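Local coordinates for protein putative carbohydrate-active enzyme (Uncultured organism, PDB 5WH8) that probably hydrolyses O-glycosidic bonds, consistent with a cellulase, as the glycoside hydrolase family 5 domain of a larger, multi-modular protein, at residues D123-F128 against K161-A166; Q224-I227 against A232-V235; G239-Q242 against G248-F251. All coordinates share one frame; numbering follows the deposited sequence.

Contact 1: D123-F128 against K161-A166; sequences DDAIPF and KEYAEA
Ile126 and Ala125 of 123-128 meet 161-166 in two small patches, Ile126 on Ala166 and Ala125 on Tyr163. In the first, the Ile126 tip reaches the other backbone: CD1 of Ile126 stands 3.6 Å from the carbonyl O of Ala166. This follows from the torsions, because CG1 lies beside the backbone N (chi1 -70°) and the chain then bends again at chi2 -64°, bringing CD1 across the gap. The CA atoms of Ile126 and Ala166, 7.9 Å apart, are the nearest pair across the two segments. The helices involved, 122-135 and 157-172, follow the third and fourth strands of a (β/α)8 TIM barrel, so the contact joins adjacent helices of its outer layer. In the second patch, the Ala125 methyl points toward the partner helix and sits at the edge of the Tyr163 ring, near its plane, with CB 3.7 Å from Tyr163 OH and 4.3 Å from Tyr163 CE1. The buried Tyr163 OH is hydrogen-bonded to the carbonyl O of Ile146, just beyond strand 142-145, which satisfies it. On the barrel side, Trp108 of strand 103-109 touches both Ala125 and Tyr163.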
loop_
_atom_site.group_PDB
_atom_site.type_symbol
_atom_site.label_atom_id
_atom_site.label_comp_id
_atom_site.label_asym_id
_atom_site.label_seq_id
_atom_site.Cartn_x
_atom_site.Cartn_y
_atom_site.Cartn_z
ATOM N N ASP A 123 -3.073 -16.816 13.806
ATOM C CA ASP A 123 -2.172 -17.153 14.914
ATOM C C ASP A 123 -0.958 -16.226 14.942
ATOM O O ASP A 123 -0.395 -15.990 16.013
ATOM C CB ASP A 123 -1.695 -18.604 14.836
ATOM C CG ASP A 123 -2.790 -19.607 15.144
ATOM O OD1 ASP A 123 -3.765 -19.248 15.838
ATOM O OD2 ASP A 123 -2.649 -20.768 14.710
ATOM N N ASP A 124 -0.535 -15.729 13.772
ATOM C CA ASP A 124 0.547 -14.742 13.688
ATOM C C ASP A 124 0.052 -13.313 13.462
ATOM O O ASP A 124 0.691 -12.359 13.919
ATOM C CB ASP A 124 1.520 -15.128 12.572
ATOM C CG ASP A 124 2.305 -16.350 12.916
ATOM O OD1 ASP A 124 2.889 -16.369 14.025
ATOM O OD2 ASP A 124 2.264 -17.300 12.127
ATOM N N ALA A 125 -1.076 -13.157 12.776
ATOM C CA ALA A 125 -1.579 -11.820 12.451
ATOM C C ALA A 125 -2.025 -11.033 13.691
ATOM O O ALA A 125 -1.837 -9.824 13.783
ATOM C CB ALA A 125 -2.729 -11.917 11.465
ATOM N N ILE A 126 -2.635 -11.726 14.652
ATOM C CA ILE A 126 -3.071 -11.051 15.872
ATOM C C ILE A 126 -1.872 -10.492 16.680
ATOM O O ILE A 126 -1.862 -9.308 16.992
ATOM C CB ILE A 126 -3.940 -12.010 16.737
ATOM C CG1 ILE A 126 -5.298 -12.267 16.067
ATOM C CG2 ILE A 126 -4.159 -11.472 18.132
ATOM C CD1 ILE A 126 -6.171 -11.090 15.928
ATOM N N PRO A 127 -0.855 -11.324 17.002
ATOM C CA PRO A 127 0.293 -10.720 17.709
ATOM C C PRO A 127 1.079 -9.698 16.883
ATOM O O PRO A 127 1.581 -8.722 17.454
ATOM C CB PRO A 127 1.178 -11.918 18.065
ATOM C CG PRO A 127 0.573 -13.105 17.414
ATOM C CD PRO A 127 -0.818 -12.790 17.016
ATOM N N PHE A 128 1.143 -9.894 15.568
ATOM C CA PHE A 128 1.772 -8.907 14.682
ATOM C C PHE A 128 1.078 -7.564 14.795
ATOM O O PHE A 128 1.737 -6.539 14.995
ATOM C CB PHE A 128 1.739 -9.387 13.236
ATOM C CG PHE A 128 2.289 -8.386 12.244
ATOM C CD1 PHE A 128 3.644 -8.288 12.015
ATOM C CD2 PHE A 128 1.430 -7.552 11.536
ATOM C CE1 PHE A 128 4.149 -7.357 11.094
ATOM C CE2 PHE A 128 1.932 -6.613 10.609
ATOM C CZ PHE A 128 3.281 -6.540 10.383
ATOM N N LYS A 161 -14.608 -10.291 6.201
ATOM C CA LYS A 161 -15.196 -9.441 7.242
ATOM C C LYS A 161 -14.959 -10.047 8.636
ATOM O O LYS A 161 -14.664 -9.318 9.585
ATOM C CB LYS A 161 -16.700 -9.225 6.966
ATOM C CG LYS A 161 -17.400 -8.230 7.858
ATOM C CD LYS A 161 -18.781 -7.908 7.306
ATOM C CE LYS A 161 -19.483 -6.811 8.079
ATOM N NZ LYS A 161 -20.118 -7.333 9.298
ATOM N N GLU A 162 -15.042 -11.370 8.760
ATOM C CA GLU A 162 -14.769 -12.010 10.041
ATOM C C GLU A 162 -13.296 -11.875 10.443
ATOM O O GLU A 162 -12.992 -11.649 11.607
ATOM C CB GLU A 162 -15.199 -13.483 10.009
ATOM C CG GLU A 162 -16.733 -13.581 10.024
ATOM C CD GLU A 162 -17.281 -14.998 10.068
ATOM O OE1 GLU A 162 -16.706 -15.909 9.438
ATOM O OE2 GLU A 162 -18.321 -15.191 10.736
ATOM N N TYR A 163 -12.388 -11.984 9.475
ATOM C CA TYR A 163 -10.972 -11.714 9.731
ATOM C C TYR A 163 -10.779 -10.292 10.245
ATOM O O TYR A 163 -10.096 -10.074 11.243
ATOM C CB TYR A 163 -10.135 -11.935 8.455
ATOM C CG TYR A 163 -8.692 -11.439 8.555
ATOM C CD1 TYR A 163 -7.726 -12.203 9.180
ATOM C CD2 TYR A 163 -8.319 -10.192 8.056
ATOM C CE1 TYR A 163 -6.420 -11.766 9.282
ATOM C CE2 TYR A 163 -7.008 -9.737 8.162
ATOM C CZ TYR A 163 -6.071 -10.526 8.783
ATOM O OH TYR A 163 -4.763 -10.113 8.924
ATOM N N ALA A 164 -11.368 -9.328 9.543
ATOM C CA ALA A 164 -11.217 -7.922 9.908
ATOM C C ALA A 164 -11.808 -7.641 11.292
ATOM O O ALA A 164 -11.278 -6.829 12.049
ATOM C CB ALA A 164 -11.875 -7.034 8.863
ATOM N N GLU A 165 -12.918 -8.294 11.616
ATOM C CA GLU A 165 -13.546 -8.082 12.917
ATOM C C GLU A 165 -12.742 -8.746 14.052
ATOM O O GLU A 165 -12.965 -8.434 15.231
ATOM C CB GLU A 165 -15.003 -8.564 12.857
ATOM C CG GLU A 165 -15.866 -7.612 12.025
ATOM C CD GLU A 165 -17.286 -8.076 11.769
ATOM O OE1 GLU A 165 -17.611 -9.256 12.024
ATOM O OE2 GLU A 165 -18.076 -7.242 11.278
ATOM N N ALA A 166 -11.796 -9.621 13.701
ATOM C CA ALA A 166 -10.819 -10.174 14.665
ATOM C C ALA A 166 -9.613 -9.250 14.857
ATOM O O ALA A 166 -9.159 -9.016 15.986
ATOM C CB ALA A 166 -10.343 -11.579 14.213
#

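Contact 2: Q224-I227 against A232-V235; sequences QVAI and ALFV. With EDO (1,2-ethanediol), chain C.
Ala226 and Ile227, on the last turn of helix 217-228, lie against Leu233 at the start of strand 233-239 across a short connection, and the backbones approach most closely at Ile227 CA and Ala232 CA, 6.6 Å apart. Leu233 carries the strand side of the contact. Its CB is directed toward the helix, as that of Ala226 is toward the strand; CG of Leu233 lies beside the backbone N (chi1 -55°), and its two methyl branches divide between two consecutive helix residues. CD1 of Leu233 meets the Ile227 chain at two points, 3.8 Å from CG1 and 4.1 Å from CD1. CD2 of Leu233 reaches the Ala226 methyl, at 4.2 Å from CB. Ile227 is extended along CG1 to CD1 (chi2 169°) and crosses the leucine side chain at about a right angle, so CG1 and CD1 both lie along Leu233 CD1. These are van der Waals contacts between apolar carbons. Ala232 turns its CB away from the helix, and its backbone N donates a nearly straight hydrogen bond (174° at the hydrogen) to O2 of a 1,2-ethanediol, 2.9 Å away; this molecule, probably left from the crystallisation liquor, is also bound by the carbonyls of Gly18 and Val204. The contact closes the second half of a β-α-β crossover, strand 204-211, helix 217-228, strand 233-239, within the TIM barrel. The Leu233 side chain touches Tyr206 of the adjacent parallel strand 204-211, Val191 of helix 191-194 touches both Leu233 and Ala226, and Ile227 reaches Ile266 in the loop leading to strand 268-273.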
loop_
_atom_site.group_PDB
_atom_site.type_symbol
_atom_site.label_atom_id
_atom_site.label_comp_id
_atom_site.label_asym_id
_atom_site.label_seq_id
_atom_site.Cartn_x
_atom_site.Cartn_y
_atom_site.Cartn_z
ATOM N N GLN A 224 -16.880 1.388 -9.187
ATOM C CA GLN A 224 -17.861 2.481 -9.148
ATOM C C GLN A 224 -19.089 2.099 -8.323
ATOM O O GLN A 224 -19.674 2.972 -7.657
ATOM C CB GLN A 224 -18.293 2.908 -10.561
ATOM C CG GLN A 224 -19.083 4.217 -10.586
ATOM C CD GLN A 224 -18.226 5.370 -10.157
ATOM O OE1 GLN A 224 -17.138 5.554 -10.706
ATOM N NE2 GLN A 224 -18.677 6.131 -9.158
ATOM N N VAL A 225 -19.512 0.829 -8.375
ATOM C CA VAL A 225 -20.592 0.361 -7.489
ATOM C C VAL A 225 -20.214 0.613 -6.021
ATOM O O VAL A 225 -21.005 1.148 -5.251
ATOM C CB VAL A 225 -20.939 -1.150 -7.700
ATOM C CG1 VAL A 225 -21.938 -1.636 -6.625
ATOM C CG2 VAL A 225 -21.483 -1.389 -9.110
ATOM N N ALA A 226 -18.991 0.249 -5.634
ATOM C CA ALA A 226 -18.546 0.472 -4.259
ATOM C C ALA A 226 -18.509 1.941 -3.869
ATOM O O ALA A 226 -18.921 2.311 -2.767
ATOM C CB ALA A 226 -17.158 -0.153 -4.039
ATOM N N ILE A 227 -17.988 2.785 -4.746
ATOM C CA ILE A 227 -17.962 4.215 -4.512
ATOM C C ILE A 227 -19.383 4.782 -4.357
ATOM O O ILE A 227 -19.652 5.563 -3.443
ATOM C CB ILE A 227 -17.230 4.952 -5.644
ATOM C CG1 ILE A 227 -15.751 4.530 -5.683
ATOM C CG2 ILE A 227 -17.375 6.501 -5.470
ATOM C CD1 ILE A 227 -15.016 5.000 -6.934
ATOM N N ALA A 232 -14.666 4.167 0.569
ATOM C CA ALA A 232 -13.429 4.847 0.191
ATOM C C ALA A 232 -12.441 3.783 -0.267
ATOM O O ALA A 232 -12.160 2.851 0.494
ATOM C CB ALA A 232 -12.869 5.631 1.368
ATOM N N LEU A 233 -11.961 3.898 -1.497
ATOM C CA LEU A 233 -11.087 2.884 -2.100
ATOM C C LEU A 233 -9.638 3.370 -2.120
ATOM O O LEU A 233 -9.376 4.565 -2.288
ATOM C CB LEU A 233 -11.521 2.560 -3.520
ATOM C CG LEU A 233 -12.968 2.122 -3.718
ATOM C CD1 LEU A 233 -13.156 1.769 -5.186
ATOM C CD2 LEU A 233 -13.344 0.957 -2.804
ATOM N N PHE A 234 -8.699 2.439 -1.963
ATOM C CA PHE A 234 -7.269 2.757 -2.022
ATOM C C PHE A 234 -6.603 1.746 -2.943
ATOM O O PHE A 234 -6.698 0.553 -2.683
ATOM C CB PHE A 234 -6.648 2.697 -0.613
ATOM C CG PHE A 234 -5.351 3.471 -0.430
ATOM C CD1 PHE A 234 -4.237 3.238 -1.219
ATOM C CD2 PHE A 234 -5.247 4.447 0.566
ATOM C CE1 PHE A 234 -3.045 3.965 -1.011
ATOM C CE2 PHE A 234 -4.066 5.166 0.770
ATOM C CZ PHE A 234 -2.971 4.922 -0.028
ATOM N N VAL A 235 -5.931 2.187 -4.015
ATOM C CA VAL A 235 -5.216 1.217 -4.860
ATOM C C VAL A 235 -3.820 0.980 -4.250
ATOM O O VAL A 235 -2.848 1.648 -4.615
ATOM C CB VAL A 235 -5.163 1.685 -6.331
ATOM C CG1 VAL A 235 -4.313 0.758 -7.204
ATOM C CG2 VAL A 235 -6.579 1.731 -6.899
HETATM C C1 EDO C . -16.432 4.909 4.088
HETATM O O1 EDO C . -15.598 5.814 4.822
HETATM C C2 EDO C . -15.872 3.502 4.233
HETATM O O2 EDO C . -14.764 3.318 3.341
#

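Contact 3: G239-Q242 against G248-F251; sequences GTTQ and GVYF
This is a loop-to-loop contact, held by one backbone hydrogen bond and by waters, in which the two ends of one β-α loop, 239-242 and 248-251, come together between strand 233-239 and helix 251-263. The touching parts run 140° apart, broadly antiparallel, and Thr241 CA and Val249 CA, at 4.8 Å, are the closest such pair. One direct hydrogen bond joins the two segments: Tyr250 N donates to Thr240 O over 2.8 Å, almost in line with the carbonyl (C=O...N angle 172°). The same oxygen lies at the edge of the Tyr250 ring and receives a longer CA-H...O contact from Val249. Tyr250 occupies the N-cap position of helix 251-263, so the bond fixes the chain immediately before the helix begins. In the TIM barrel this loop leaves the C-terminal end of the seventh strand, the rim on which such enzymes carry their active sites. Thr240 leans CB against CE1 of Phe251 at 3.9 Å, while its OG1 bonds to Ser299 OG; Phe251 also stacks on Tyr302, and one face of its ring takes CG2 of Val249. The methyl CG2 of Thr241 rests 3.6 Å from Gly248 O. Gln242 is extended beyond CG and crosses Tyr250 with its amide perpendicular to the ring. Water 2 bridges Gln242 OE1, Gly248 N and Tyr250 OH, the last at 2.8 Å, and water 1 accepts from Gln242 N and donates to Gly248 O. Within 239-242, Thr241 OG1, set between its own backbone N and carbonyl carbon (chi1 57°), donates to Gln242 O.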
loop_
_atom_site.group_PDB
_atom_site.type_symbol
_atom_site.label_atom_id
_atom_site.label_comp_id
_atom_site.label_asym_id
_atom_site.label_seq_id
_atom_site.Cartn_x
_atom_site.Cartn_y
_atom_site.Cartn_z
ATOM N N GLY A 239 -0.158 -2.758 -11.405
ATOM C CA GLY A 239 0.939 -2.951 -12.342
ATOM C C GLY A 239 0.603 -2.512 -13.749
ATOM O O GLY A 239 -0.562 -2.331 -14.126
ATOM N N THR A 240 1.655 -2.358 -14.543
ATOM C CA THR A 240 1.542 -1.959 -15.939
ATOM C C THR A 240 1.507 -3.170 -16.873
ATOM O O THR A 240 1.433 -3.023 -18.084
ATOM C CB THR A 240 2.729 -1.075 -16.330
ATOM O OG1 THR A 240 3.929 -1.822 -16.075
ATOM C CG2 THR A 240 2.752 0.209 -15.533
ATOM N N THR A 241 1.628 -4.350 -16.288
ATOM C CA THR A 241 1.689 -5.623 -16.996
ATOM C C THR A 241 0.386 -6.400 -16.798
ATOM O O THR A 241 -0.550 -5.929 -16.133
ATOM C CB THR A 241 2.861 -6.456 -16.458
ATOM O OG1 THR A 241 2.660 -6.622 -15.047
ATOM C CG2 THR A 241 4.185 -5.781 -16.709
ATOM N N GLN A 242 0.315 -7.604 -17.362
ATOM C CA GLN A 242 -0.647 -8.580 -16.892
ATOM C C GLN A 242 -0.377 -8.935 -15.414
ATOM O O GLN A 242 0.702 -8.657 -14.858
ATOM C CB GLN A 242 -0.602 -9.839 -17.768
ATOM C CG GLN A 242 -1.014 -9.577 -19.218
ATOM C CD GLN A 242 -1.073 -10.836 -20.036
ATOM O OE1 GLN A 242 -0.329 -10.993 -21.027
ATOM N NE2 GLN A 242 -1.947 -11.738 -19.662
ATOM N N GLY A 248 4.346 -8.228 -21.675
ATOM C CA GLY A 248 4.210 -6.906 -22.258
ATOM C C GLY A 248 3.831 -5.841 -21.247
ATOM O O GLY A 248 3.358 -6.158 -20.153
ATOM N N VAL A 249 4.062 -4.582 -21.605
ATOM C CA VAL A 249 3.576 -3.438 -20.805
ATOM C C VAL A 249 2.422 -2.811 -21.581
ATOM O O VAL A 249 2.405 -2.797 -22.818
ATOM C CB VAL A 249 4.671 -2.385 -20.508
ATOM C CG1 VAL A 249 5.669 -2.932 -19.471
ATOM C CG2 VAL A 249 5.377 -1.959 -21.780
ATOM N N TYR A 250 1.436 -2.347 -20.829
ATOM C CA TYR A 250 0.165 -1.859 -21.359
ATOM C C TYR A 250 -0.113 -0.437 -20.875
ATOM O O TYR A 250 -0.975 -0.193 -20.046
ATOM C CB TYR A 250 -0.951 -2.809 -20.935
ATOM C CG TYR A 250 -0.815 -4.213 -21.483
ATOM C CD1 TYR A 250 0.060 -5.135 -20.917
ATOM C CD2 TYR A 250 -1.575 -4.627 -22.563
ATOM C CE1 TYR A 250 0.169 -6.421 -21.420
ATOM C CE2 TYR A 250 -1.460 -5.914 -23.068
ATOM C CZ TYR A 250 -0.583 -6.798 -22.499
ATOM O OH TYR A 250 -0.483 -8.097 -22.998
ATOM N N PHE A 251 0.621 0.508 -21.424
ATOM C CA PHE A 251 0.576 1.879 -20.936
ATOM C C PHE A 251 -0.689 2.637 -21.354
ATOM O O PHE A 251 -1.117 3.550 -20.633
ATOM C CB PHE A 251 1.816 2.639 -21.427
ATOM C CG PHE A 251 3.119 2.138 -20.854
ATOM C CD1 PHE A 251 3.214 1.655 -19.562
ATOM C CD2 PHE A 251 4.266 2.178 -21.626
ATOM C CE1 PHE A 251 4.426 1.213 -19.050
ATOM C CE2 PHE A 251 5.491 1.732 -21.120
ATOM C CZ PHE A 251 5.567 1.242 -19.831
HETATM O O HOH W 1 2.178 -8.569 -19.289
HETATM O O HOH W 2 1.889 -9.630 -22.656
#

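Contact 2 is the buried one; contacts 1 and 3 are partly buried and lie on opposite sides of the chain's centre, their centres about 33 Å apart. Strand 233-239 links contacts 2 and 3: contact 2 packs against its beginning and contact 3 forms just past its end, with centres about 22 Å apart. Contact 1 shares no element with them and joins two helices of the barrel's outer layer. The chemistry follows position. Helix against strand is wholly aliphatic, helix against helix pairs methyls with a phenol ring and a backbone carbonyl, and the rim loop alone gains a direct cross-segment hydrogen bond and bridging waters.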